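Local atomic coordinates of galactose mutarotase-like protein (Clostridium acetobutylicum, PDB entry 3OS7), a protein that probably binds carbohydrate and may interconvert the anomers of aldose sugars. Residues K128-V133 with K154-L159; T118-K123 with E132-F137. All coordinates share one frame; numbering follows the deposited sequence.

Contact 1. Residues K128-V133 with K154-L159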
ATOM      1  N   LYS A 128       1.182 -20.785  11.290  1.00 19.72           N
ATOM      2  CA  LYS A 128       1.298 -19.632  10.382  1.00 19.75           C
ATOM      3  C   LYS A 128       1.717 -20.066   8.965  1.00 18.90           C
ATOM      4  O   LYS A 128       2.454 -21.036   8.820  1.00 18.89           O
ATOM      5  CB  LYS A 128       2.367 -18.684  10.881  1.00 20.79           C
ATOM      6  CG  LYS A 128       2.114 -18.174  12.314  1.00 29.17           C
ATOM      7  CD  LYS A 128       3.320 -17.420  12.881  1.00 43.39           C
ATOM      8  CE  LYS A 128       3.167 -17.199  14.390  1.00 49.22           C
ATOM      9  NZ  LYS A 128       1.927 -16.419  14.710  1.00 52.95           N
ATOM     10  N   ALA A 129       1.309 -19.294   7.956  1.00 15.92           N
ATOM     11  CA  ALA A 129       1.732 -19.525   6.585  1.00 17.28           C
ATOM     12  C   ALA A 129       2.524 -18.321   6.149  1.00 18.15           C
ATOM     13  O   ALA A 129       2.040 -17.193   6.235  1.00 19.32           O
ATOM     14  CB  ALA A 129       0.531 -19.788   5.652  1.00 15.25           C
ATOM     15  N   LEU A 130       3.751 -18.573   5.699  1.00 16.68           N
ATOM     16  CA  LEU A 130       4.682 -17.545   5.274  1.00 16.32           C
ATOM     17  C   LEU A 130       4.989 -17.661   3.778  1.00 16.95           C
ATOM     18  O   LEU A 130       5.372 -18.734   3.284  1.00 14.70           O
ATOM     19  CB  LEU A 130       5.985 -17.640   6.085  1.00 15.61           C
ATOM     20  CG  LEU A 130       7.121 -16.679   5.733  1.00 20.61           C
ATOM     21  CD1 LEU A 130       6.749 -15.284   6.124  1.00 26.56           C
ATOM     22  CD2 LEU A 130       8.424 -17.051   6.409  1.00 25.02           C
ATOM     23  N   VAL A 131       4.778 -16.558   3.058  1.00 15.33           N
ATOM     24  CA  VAL A 131       5.141 -16.456   1.648  1.00 14.70           C
ATOM     25  C   VAL A 131       5.937 -15.180   1.435  1.00 15.54           C
ATOM     26  O   VAL A 131       5.518 -14.081   1.846  1.00 13.98           O
ATOM     27  CB  VAL A 131       3.919 -16.446   0.768  1.00 15.47           C
ATOM     28  CG1 VAL A 131       4.323 -16.180  -0.688  1.00 14.25           C
ATOM     29  CG2 VAL A 131       3.142 -17.753   0.878  1.00 17.07           C
ATOM     30  N   GLU A 132       7.095 -15.307   0.811  1.00 14.68           N
ATOM     31  CA  GLU A 132       7.949 -14.155   0.527  1.00 14.08           C
ATOM     32  C   GLU A 132       8.244 -14.083  -0.953  1.00 16.48           C
ATOM     33  O   GLU A 132       8.529 -15.113  -1.585  1.00 17.87           O
ATOM     34  CB  GLU A 132       9.282 -14.243   1.297  1.00 14.70           C
ATOM     35  CG  GLU A 132       9.114 -14.382   2.805  1.00 21.94           C
ATOM     36  CD  GLU A 132      10.434 -14.249   3.582  1.00 27.80           C
ATOM     37  OE1 GLU A 132      11.501 -14.497   2.992  1.00 23.84           O
ATOM     38  OE2 GLU A 132      10.385 -13.882   4.779  1.00 19.35           O
ATOM     39  N   VAL A 133       8.200 -12.872  -1.495  1.00 16.95           N
ATOM     40  CA  VAL A 133       8.523 -12.619  -2.894  1.00 15.93           C
ATOM     41  C   VAL A 133       9.594 -11.558  -2.922  1.00 16.11           C
ATOM     42  O   VAL A 133       9.667 -10.719  -2.032  1.00 14.83           O
ATOM     43  CB  VAL A 133       7.288 -12.158  -3.750  1.00 15.62           C
ATOM     44  CG1 VAL A 133       6.293 -13.319  -3.899  1.00 17.37           C
ATOM     45  CG2 VAL A 133       6.615 -10.879  -3.143  1.00 15.34           C
ATOM     46  N   LYS A 154      11.786  -6.876  -1.040  1.00 14.71           N
ATOM     47  CA  LYS A 154      11.178  -8.108  -0.545  1.00 13.41           C
ATOM     48  C   LYS A 154       9.879  -7.792   0.161  1.00 13.99           C
ATOM     49  O   LYS A 154       9.803  -6.824   0.941  1.00 14.48           O
ATOM     50  CB  LYS A 154      12.110  -8.827   0.430  1.00 15.96           C
ATOM     51  CG  LYS A 154      11.521 -10.089   1.018  1.00 16.78           C
ATOM     52  CD  LYS A 154      12.588 -11.073   1.591  1.00 26.81           C
ATOM     53  CE  LYS A 154      13.568 -10.458   2.550  1.00 34.24           C
ATOM     54  NZ  LYS A 154      14.835 -11.299   2.531  1.00 37.03           N
ATOM     55  N   LEU A 155       8.859  -8.579  -0.150  1.00 12.76           N
ATOM     56  CA  LEU A 155       7.599  -8.550   0.587  1.00 13.46           C
ATOM     57  C   LEU A 155       7.502  -9.899   1.296  1.00 13.62           C
ATOM     58  O   LEU A 155       7.555 -10.949   0.665  1.00 14.89           O
ATOM     59  CB  LEU A 155       6.392  -8.332  -0.325  1.00 12.25           C
ATOM     60  CG  LEU A 155       6.460  -7.243  -1.370  1.00 15.63           C
ATOM     61  CD1 LEU A 155       5.182  -7.136  -2.197  1.00 15.38           C
ATOM     62  CD2 LEU A 155       6.782  -5.917  -0.726  1.00 15.36           C
ATOM     63  N   SER A 156       7.379  -9.849   2.610  1.00 14.09           N
ATOM     64  CA  SER A 156       7.269 -11.028   3.437  1.00 14.08           C
ATOM     65  C   SER A 156       5.909 -11.064   4.122  1.00 16.89           C
ATOM     66  O   SER A 156       5.604 -10.256   5.012  1.00 15.24           O
ATOM     67  CB  SER A 156       8.408 -11.057   4.456  1.00 17.34           C
ATOM     68  OG  SER A 156       8.328 -12.258   5.213  1.00 20.98           O
ATOM     69  N   TYR A 157       5.061 -11.981   3.672  1.00 14.00           N
ATOM     70  CA  TYR A 157       3.706 -12.078   4.166  1.00 13.87           C
ATOM     71  C   TYR A 157       3.540 -13.238   5.112  1.00 14.84           C
ATOM     72  O   TYR A 157       3.808 -14.382   4.753  1.00 16.28           O
ATOM     73  CB  TYR A 157       2.741 -12.218   2.991  1.00 11.58           C
ATOM     74  CG  TYR A 157       2.548 -10.925   2.259  1.00 10.28           C
ATOM     75  CD1 TYR A 157       1.777  -9.907   2.833  1.00 18.03           C
ATOM     76  CD2 TYR A 157       3.113 -10.695   1.036  1.00 14.48           C
ATOM     77  CE1 TYR A 157       1.570  -8.722   2.185  1.00 15.80           C
ATOM     78  CE2 TYR A 157       2.901  -9.483   0.378  1.00 12.85           C
ATOM     79  CZ  TYR A 157       2.134  -8.503   0.966  1.00 16.30           C
ATOM     80  OH  TYR A 157       1.912  -7.279   0.342  1.00 17.10           O
ATOM     81  N   GLU A 158       3.094 -12.949   6.329  1.00 15.95           N
ATOM     82  CA  GLU A 158       2.852 -13.981   7.308  1.00 15.81           C
ATOM     83  C   GLU A 158       1.374 -13.973   7.650  1.00 17.42           C
ATOM     84  O   GLU A 158       0.840 -13.018   8.214  1.00 15.85           O
ATOM     85  CB  GLU A 158       3.696 -13.758   8.552  1.00 18.88           C
ATOM     86  CG  GLU A 158       3.338 -14.675   9.704  1.00 23.12           C
ATOM     87  CD  GLU A 158       3.779 -14.078  11.053  1.00 37.60           C
ATOM     88  OE1 GLU A 158       5.012 -14.067  11.260  1.00 28.35           O
ATOM     89  OE2 GLU A 158       2.907 -13.593  11.855  1.00 31.66           O
ATOM     90  N   LEU A 159       0.711 -15.064   7.334  1.00 15.31           N
ATOM     91  CA  LEU A 159      -0.698 -15.201   7.656  1.00 15.56           C
ATOM     92  C   LEU A 159      -0.881 -16.096   8.896  1.00 15.84           C
ATOM     93  O   LEU A 159      -0.214 -17.124   9.037  1.00 17.61           O
ATOM     94  CB  LEU A 159      -1.412 -15.784   6.446  1.00 16.91           C
ATOM     95  CG  LEU A 159      -2.926 -15.727   6.355  1.00 17.43           C
ATOM     96  CD1 LEU A 159      -3.460 -14.282   6.477  1.00 14.98           C
ATOM     97  CD2 LEU A 159      -3.357 -16.384   5.007  1.00 13.71           C
TER
HETATM   98  O   HOH W   1      13.866 -13.995   3.745  1.00 37.82           O
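Glu132 OE2 accepts a hydrogen bond from Ser156 OG at 2.7 Å. The hydroxyl meets the anti side of the carboxylate, 29° out of its plane. Ser156 OG lies anti to its own backbone nitrogen (chi1 -177°), which turns it across to the neighbouring strand. The other carboxylate oxygen, Glu132 OE1, takes a hydrogen from a water that also accepts from Lys154 NZ. This water joins the two charged groups, whose nearest atoms, Glu132 OE1 and Lys154 NZ, stay 4.6 Å apart. Leu130 lies beside this polar pair, and its CD1 comes 3.5 Å from Ser156 OG. At the far end the Lys128 and Glu158 side chains cross at a slant, Lys128 CD lying 3.8 Å from Glu158 CD, and Lys128 NZ to Glu158 OE2 is too long for a salt bridge.

The strands are antiparallel neighbours in the beta-sandwich core expected of the galactose mutarotase family. Ala129 with Leu159, Val131 with Tyr157 and Val133 with Leu155 are hydrogen-bonded pairs, each with two backbone bonds. Glu132, Ser156, Leu130 and Glu158 share one face of the sheet, and the side chains of these three pairs lie on the other, where they are buried. There Val133 CG2 packs on Leu155 CB at 3.8 Å. The Tyr157 ring leads away from strand 128-133, and its OH is hydrogen-bonded to Gln166. Phe23 of strand 18-25 packs against Val131, Tyr157 and Leu159.

Contact 2. Residues T118-K123 with E132-F137; sequences TVHKKK and EVVFDF
Strands 118-123 and 132-137 run antiparallel, with 147° between their axes and a closest approach of 4.4 Å. Thr118 and Val134 form a hydrogen-bonded pair with two bonds, and Val119 and Val133 the non-hydrogen-bonded pair next to it. The register then slips by one residue. His120 and Lys121 both face Glu132, which makes a classic beta bulge. Glu132 O accepts from both amides, from the same face of its carbonyl plane. The bond from His120 N to Glu132 O is 2.7 Å, and the one from Lys121 N to Glu132 O is longer, 3.3 Å. Glu132 N returns a bond to Lys121 O.

The bulge lies within the beta hairpin of strands 118-125 and 128-137. It places the side chains of His120 and Lys121 next to that of Glu132. The His120 ring and the Glu132 carboxylate lie side by side, their planes only 12° apart. Glu132 OE1 sits at the ring edge, in its plane, 3.3 Å from His120 CD2. The Lys121 chain runs alongside the same carboxylate, and a bend at chi3 (-63°) brings its CE to 3.6 Å from Glu132 OE1. A water accepts from Lys121 NZ and donates to Glu132 OE2, the oxygen that also binds Ser156.

Val134 CG1 packs on His120 CB at 3.8 Å and meets the ring obliquely. The other methyl, Val134 CG2, lies 3.4 Å from Thr118 OG1. A second water links that hydroxyl to Asp136 OD2, while Asp136 OD1 is hydrogen-bonded to Gln152. On the side of Val119 and Val133, the two valines meet loosely through their methyls. Trp117 touches Val133 and Pro34 touches Val119.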
ATOM      1  N   THR A 118       9.766 -12.797  -7.993  1.00 17.44           N
ATOM      2  CA  THR A 118       9.992 -14.232  -7.889  1.00 19.72           C
ATOM      3  C   THR A 118       9.710 -14.703  -6.479  1.00 18.74           C
ATOM      4  O   THR A 118       9.851 -13.938  -5.525  1.00 18.66           O
ATOM      5  CB  THR A 118      11.385 -14.595  -8.320  1.00 22.30           C
ATOM      6  OG1 THR A 118      12.324 -13.902  -7.516  1.00 21.66           O
ATOM      7  CG2 THR A 118      11.590 -14.182  -9.794  1.00 24.70           C
ATOM      8  N   VAL A 119       9.248 -15.936  -6.360  1.00 18.81           N
ATOM      9  CA  VAL A 119       8.914 -16.504  -5.059  1.00 18.62           C
ATOM     10  C   VAL A 119      10.215 -16.844  -4.360  1.00 20.41           C
ATOM     11  O   VAL A 119      11.076 -17.536  -4.912  1.00 19.35           O
ATOM     12  CB  VAL A 119       7.998 -17.731  -5.189  1.00 21.88           C
ATOM     13  CG1 VAL A 119       7.783 -18.388  -3.837  1.00 20.33           C
ATOM     14  CG2 VAL A 119       6.672 -17.343  -5.792  1.00 19.92           C
ATOM     15  N   HIS A 120      10.367 -16.353  -3.134  1.00 17.15           N
ATOM     16  CA  HIS A 120      11.610 -16.490  -2.410  1.00 19.82           C
ATOM     17  C   HIS A 120      11.503 -17.572  -1.333  1.00 20.06           C
ATOM     18  O   HIS A 120      12.469 -18.311  -1.088  1.00 19.88           O
ATOM     19  CB  HIS A 120      11.991 -15.116  -1.841  1.00 18.87           C
ATOM     20  CG  HIS A 120      13.221 -15.120  -1.009  1.00 23.21           C
ATOM     21  ND1 HIS A 120      14.487 -15.233  -1.554  1.00 28.67           N
ATOM     22  CD2 HIS A 120      13.389 -15.025   0.333  1.00 23.25           C
ATOM     23  CE1 HIS A 120      15.380 -15.204  -0.577  1.00 33.30           C
ATOM     24  NE2 HIS A 120      14.740 -15.066   0.575  1.00 28.84           N
ATOM     25  N   LYS A 121      10.348 -17.657  -0.678  1.00 17.94           N
ATOM     26  CA  LYS A 121      10.118 -18.587   0.417  1.00 18.63           C
ATOM     27  C   LYS A 121       8.645 -18.946   0.558  1.00 20.39           C
ATOM     28  O   LYS A 121       7.766 -18.108   0.356  1.00 18.83           O
ATOM     29  CB  LYS A 121      10.632 -17.978   1.711  1.00 22.33           C
ATOM     30  CG  LYS A 121      10.619 -18.942   2.901  1.00 27.74           C
ATOM     31  CD  LYS A 121      11.034 -18.291   4.202  1.00 33.78           C
ATOM     32  CE  LYS A 121      12.442 -17.784   4.182  1.00 40.31           C
ATOM     33  NZ  LYS A 121      12.937 -17.627   5.580  1.00 51.67           N
ATOM     34  N   LYS A 122       8.393 -20.203   0.887  1.00 19.77           N
ATOM     35  CA  LYS A 122       7.077 -20.704   1.234  1.00 20.76           C
ATOM     36  C   LYS A 122       7.292 -21.621   2.418  1.00 22.58           C
ATOM     37  O   LYS A 122       8.113 -22.545   2.337  1.00 25.30           O
ATOM     38  CB  LYS A 122       6.456 -21.514   0.082  1.00 21.48           C
ATOM     39  CG  LYS A 122       6.201 -20.734  -1.157  1.00 21.55           C
ATOM     40  CD  LYS A 122       5.577 -21.618  -2.266  1.00 26.07           C
ATOM     41  CE  LYS A 122       6.531 -22.706  -2.840  1.00 29.66           C
ATOM     42  NZ  LYS A 122       5.708 -23.768  -3.554  1.00 39.16           N
ATOM     43  N   LYS A 123       6.616 -21.353   3.534  1.00 20.19           N
ATOM     44  CA  LYS A 123       6.822 -22.140   4.736  1.00 21.19           C
ATOM     45  C   LYS A 123       5.596 -22.134   5.601  1.00 20.68           C
ATOM     46  O   LYS A 123       5.032 -21.060   5.863  1.00 17.49           O
ATOM     47  CB  LYS A 123       7.981 -21.522   5.532  1.00 22.06           C
ATOM     48  CG  LYS A 123       8.368 -22.201   6.857  1.00 28.66           C
ATOM     49  CD  LYS A 123       9.703 -21.578   7.343  1.00 34.81           C
ATOM     50  CE  LYS A 123      10.325 -22.310   8.525  1.00 44.41           C
ATOM     51  NZ  LYS A 123       9.770 -21.823   9.798  1.00 45.29           N
ATOM     52  N   GLU A 132       7.095 -15.307   0.811  1.00 14.68           N
ATOM     53  CA  GLU A 132       7.949 -14.155   0.527  1.00 14.08           C
ATOM     54  C   GLU A 132       8.244 -14.083  -0.953  1.00 16.48           C
ATOM     55  O   GLU A 132       8.529 -15.113  -1.585  1.00 17.87           O
ATOM     56  CB  GLU A 132       9.282 -14.243   1.297  1.00 14.70           C
ATOM     57  CG  GLU A 132       9.114 -14.382   2.805  1.00 21.94           C
ATOM     58  CD  GLU A 132      10.434 -14.249   3.582  1.00 27.80           C
ATOM     59  OE1 GLU A 132      11.501 -14.497   2.992  1.00 23.84           O
ATOM     60  OE2 GLU A 132      10.385 -13.882   4.779  1.00 19.35           O
ATOM     61  N   VAL A 133       8.200 -12.872  -1.495  1.00 16.95           N
ATOM     62  CA  VAL A 133       8.523 -12.619  -2.894  1.00 15.93           C
ATOM     63  C   VAL A 133       9.594 -11.558  -2.922  1.00 16.11           C
ATOM     64  O   VAL A 133       9.667 -10.719  -2.032  1.00 14.83           O
ATOM     65  CB  VAL A 133       7.288 -12.158  -3.750  1.00 15.62           C
ATOM     66  CG1 VAL A 133       6.293 -13.319  -3.899  1.00 17.37           C
ATOM     67  CG2 VAL A 133       6.615 -10.879  -3.143  1.00 15.34           C
ATOM     68  N   VAL A 134      10.447 -11.614  -3.926  1.00 14.18           N
ATOM     69  CA  VAL A 134      11.469 -10.604  -4.104  1.00 14.15           C
ATOM     70  C   VAL A 134      11.487 -10.050  -5.514  1.00 15.52           C
ATOM     71  O   VAL A 134      11.039 -10.699  -6.474  1.00 15.08           O
ATOM     72  CB  VAL A 134      12.885 -11.138  -3.783  1.00 16.25           C
ATOM     73  CG1 VAL A 134      12.997 -11.534  -2.311  1.00 16.04           C
ATOM     74  CG2 VAL A 134      13.253 -12.287  -4.693  1.00 20.38           C
ATOM     75  N   PHE A 135      11.966  -8.825  -5.612  1.00 15.25           N
ATOM     76  CA  PHE A 135      12.223  -8.173  -6.879  1.00 15.57           C
ATOM     77  C   PHE A 135      13.683  -7.760  -6.919  1.00 17.26           C
ATOM     78  O   PHE A 135      14.120  -6.953  -6.102  1.00 17.25           O
ATOM     79  CB  PHE A 135      11.385  -6.913  -7.030  1.00 16.12           C
ATOM     80  CG  PHE A 135      11.620  -6.225  -8.348  1.00 13.77           C
ATOM     81  CD1 PHE A 135      11.113  -6.761  -9.516  1.00 22.22           C
ATOM     82  CD2 PHE A 135      12.395  -5.117  -8.430  1.00 16.08           C
ATOM     83  CE1 PHE A 135      11.359  -6.164 -10.725  1.00 22.61           C
ATOM     84  CE2 PHE A 135      12.665  -4.514  -9.645  1.00 16.89           C
ATOM     85  CZ  PHE A 135      12.147  -5.029 -10.785  1.00 21.35           C
ATOM     86  N   ASP A 136      14.413  -8.313  -7.876  1.00 15.30           N
ATOM     87  CA  ASP A 136      15.834  -8.023  -8.066  1.00 15.97           C
ATOM     88  C   ASP A 136      16.013  -7.031  -9.208  1.00 18.55           C
ATOM     89  O   ASP A 136      15.677  -7.313 -10.366  1.00 20.19           O
ATOM     90  CB  ASP A 136      16.586  -9.304  -8.372  1.00 19.78           C
ATOM     91  CG  ASP A 136      16.468 -10.340  -7.256  1.00 25.79           C
ATOM     92  OD1 ASP A 136      16.848 -10.014  -6.108  1.00 29.05           O
ATOM     93  OD2 ASP A 136      15.997 -11.474  -7.528  1.00 34.26           O
ATOM     94  N   PHE A 137      16.497  -5.840  -8.875  1.00 16.78           N
ATOM     95  CA  PHE A 137      16.710  -4.797  -9.859  1.00 17.68           C
ATOM     96  C   PHE A 137      18.201  -4.783 -10.179  1.00 19.00           C
ATOM     97  O   PHE A 137      19.020  -4.441  -9.321  1.00 17.55           O
ATOM     98  CB  PHE A 137      16.256  -3.447  -9.316  1.00 16.71           C
ATOM     99  CG  PHE A 137      16.306  -2.322 -10.335  1.00 17.85           C
ATOM    100  CD1 PHE A 137      15.388  -2.254 -11.378  1.00 18.24           C
ATOM    101  CD2 PHE A 137      17.224  -1.291 -10.213  1.00 16.35           C
ATOM    102  CE1 PHE A 137      15.419  -1.214 -12.275  1.00 17.02           C
ATOM    103  CE2 PHE A 137      17.254  -0.255 -11.118  1.00 16.08           C
ATOM    104  CZ  PHE A 137      16.357  -0.198 -12.137  1.00 17.19           C
TER
HETATM  105  O   HOH W   2      13.770 -12.125  -8.712  1.00 41.27           O
HETATM  106  O   HOH W   3      11.651 -15.205   6.507  1.00 36.30           O

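How the contacts relate
Contacts 1 and 2 share strand 128-137, which is bonded to strand 151-160 along one edge and to strand 118-125 along the other. Their centres are 9 Å apart. Glu132 and Val133 belong to both. The Glu132 carboxylate is approached by His120 and Lys121 from one flanking strand and by Lys154 and Ser156 from the other. Other atoms also meet between adjacent strands. Leu130 N probably hydrogen-bonds to Lys123 O at 2.8 Å. Leu130 CD2 packs on Lys121 CD at 3.6 Å, and Lys154 CG on Val134 CG1 at 3.9 Å. A bound 1,2-ethanediol, probably from the crystallisation liquor, lies about 4 Å from the side chain of Lys154, and one lies about 5 Å from that of Val134.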